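Local coordinates for protein prgH (Salmonella enterica subsp. enterica serovar Typhimurium, PDB 4G2S), which forms part of the inner-membrane ring of the SPI-1 type III secretion basal body, and carries an FHA-type domain that probably takes part in ring assembly, at residues Q66-D70 against A71-I75. Residues are numbered along the deposited sequence; the frame is centred on the assembly and turned at random.
Sequences QVDTD and ATEII
The beta hairpin of strands 63-67 and 74-80, in the mixed sheet of this FHA-type domain, reverses through a loop in which Asp-68 reaches across to the amides of Thr-72 and Glu-73. One residue back from the loop, Gln-66 and Ile-75 form an antiparallel hydrogen-bonded pair: Gln-66 N lies 2.8 Å from Ile-75 O, and Ile-75 N returns a bond to Gln-66 O. Val-67 and Ile-74, next to the loop, are a non-hydrogen-bonded pair, their side chains on the buried face, where Val-67 meets Leu-23 and Ile-74 meets Leu-91. Gln-66 and Ile-75 occupy the other face, and Gln-66 OE1 bonds to His-77 NE2.

Beyond the strands, Asp-68 to Ala-71 make a type I turn, closed by Ala-71 N on Asp-68 O at 2.8 Å. Ala-71 then takes a left-handed backbone conformation (phi 64°, psi 28°). With chi1 of Asp-68 at 75°, CG sits between the backbone N and carbonyl carbon, and the carboxylate lies against the returning chain. Its OD1 accepts a bent bond from Thr-72 N through the syn lone pair at 2.9 Å, and Glu-73 N adds a weak but nearly straight one at 3.3 Å. Thr-72 OG1 donates a further weak bond to OD2, 3.3 Å away. The Glu-73 side chain crosses that of Asp-68 at about a right angle, its CG 3.7 Å from Asp-68 OD2.

One carboxylate thus ties consecutive amides of the returning chain to the start of the turn. These donors should stabilise its negative charge, probably offsetting the nearby Glu-73 carboxylate, whose OE2 is 4.9 Å from Asp-68 OD2.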
loop_
_atom_site.group_PDB
_atom_site.type_symbol
_atom_site.label_atom_id
_atom_site.label_comp_id
_atom_site.label_asym_id
_atom_site.label_seq_id
_atom_site.Cartn_x
_atom_site.Cartn_y
_atom_site.Cartn_z
ATOM N N GLN A 66 5.022 -29.437 -2.265
ATOM C CA GLN A 66 5.305 -30.189 -1.041
ATOM C C GLN A 66 6.663 -30.877 -1.122
ATOM O O GLN A 66 6.875 -31.672 -2.020
ATOM C CB GLN A 66 4.258 -31.276 -0.816
ATOM C CG GLN A 66 4.373 -31.909 0.539
ATOM C CD GLN A 66 3.252 -32.893 0.854
ATOM O OE1 GLN A 66 2.234 -32.953 0.173
ATOM N NE2 GLN A 66 3.431 -33.642 1.929
ATOM N N VAL A 67 7.522 -30.607 -0.151
ATOM C CA VAL A 67 8.911 -31.098 -0.113
ATOM C C VAL A 67 8.916 -31.935 1.151
ATOM O O VAL A 67 8.796 -31.347 2.260
ATOM C CB VAL A 67 9.918 -29.947 0.032
ATOM C CG1 VAL A 67 11.341 -30.447 0.246
ATOM C CG2 VAL A 67 9.847 -28.960 -1.143
ATOM N N ASP A 68 9.019 -33.279 1.006
ATOM C CA ASP A 68 8.946 -34.170 2.182
ATOM C C ASP A 68 10.132 -33.861 3.081
ATOM O O ASP A 68 11.109 -33.260 2.653
ATOM C CB ASP A 68 8.833 -35.697 1.848
ATOM C CG ASP A 68 10.166 -36.347 1.368
ATOM O OD1 ASP A 68 11.084 -35.623 0.903
ATOM O OD2 ASP A 68 10.285 -37.610 1.458
ATOM N N THR A 69 10.044 -34.296 4.326
ATOM C CA THR A 69 10.995 -33.886 5.358
ATOM C C THR A 69 12.396 -34.297 4.918
ATOM O O THR A 69 13.365 -33.578 5.130
ATOM C CB THR A 69 10.663 -34.522 6.724
ATOM O OG1 THR A 69 11.052 -35.899 6.721
ATOM C CG2 THR A 69 9.156 -34.413 7.045
ATOM N N ASP A 70 12.463 -35.454 4.268
ATOM C CA ASP A 70 13.695 -36.008 3.737
ATOM C C ASP A 70 14.292 -35.290 2.524
ATOM O O ASP A 70 15.474 -35.486 2.211
ATOM C CB ASP A 70 13.457 -37.476 3.359
ATOM C CG ASP A 70 14.551 -38.373 3.875
ATOM O OD1 ASP A 70 15.442 -37.848 4.569
ATOM O OD2 ASP A 70 14.527 -39.589 3.618
ATOM N N ALA A 71 13.475 -34.495 1.835
ATOM C CA ALA A 71 13.859 -33.850 0.573
ATOM C C ALA A 71 14.156 -34.845 -0.559
ATOM O O ALA A 71 14.943 -34.527 -1.453
ATOM C CB ALA A 71 15.043 -32.894 0.781
ATOM N N THR A 72 13.522 -36.029 -0.531
ATOM C CA THR A 72 13.701 -37.045 -1.590
ATOM C C THR A 72 12.542 -37.139 -2.600
ATOM O O THR A 72 12.724 -37.672 -3.693
ATOM C CB THR A 72 13.923 -38.453 -1.007
ATOM O OG1 THR A 72 12.757 -38.848 -0.272
ATOM C CG2 THR A 72 15.157 -38.487 -0.104
ATOM N N GLU A 73 11.354 -36.648 -2.254
ATOM C CA GLU A 73 10.253 -36.618 -3.230
ATOM C C GLU A 73 9.590 -35.242 -3.289
ATOM O O GLU A 73 9.427 -34.608 -2.244
ATOM C CB GLU A 73 9.223 -37.724 -2.951
ATOM C CG GLU A 73 8.338 -37.525 -1.717
ATOM C CD GLU A 73 7.036 -38.320 -1.770
ATOM O OE1 GLU A 73 6.933 -39.285 -2.554
ATOM O OE2 GLU A 73 6.103 -37.974 -1.020
ATOM N N ILE A 74 9.242 -34.784 -4.508
ATOM C CA ILE A 74 8.572 -33.476 -4.719
ATOM C C ILE A 74 7.226 -33.598 -5.410
ATOM O O ILE A 74 7.131 -34.080 -6.566
ATOM C CB ILE A 74 9.420 -32.412 -5.515
ATOM C CG1 ILE A 74 10.748 -32.120 -4.811
ATOM C CG2 ILE A 74 8.664 -31.093 -5.604
ATOM C CD1 ILE A 74 11.776 -31.482 -5.715
ATOM N N ILE A 75 6.209 -33.079 -4.724
ATOM C CA ILE A 75 4.829 -33.207 -5.133
ATOM C C ILE A 75 4.218 -31.826 -5.386
ATOM O O ILE A 75 4.321 -30.965 -4.554
ATOM C CB ILE A 75 4.001 -33.948 -4.063
ATOM C CG1 ILE A 75 4.572 -35.340 -3.877
ATOM C CG2 ILE A 75 2.530 -34.087 -4.523
ATOM C CD1 ILE A 75 4.407 -36.255 -5.062
#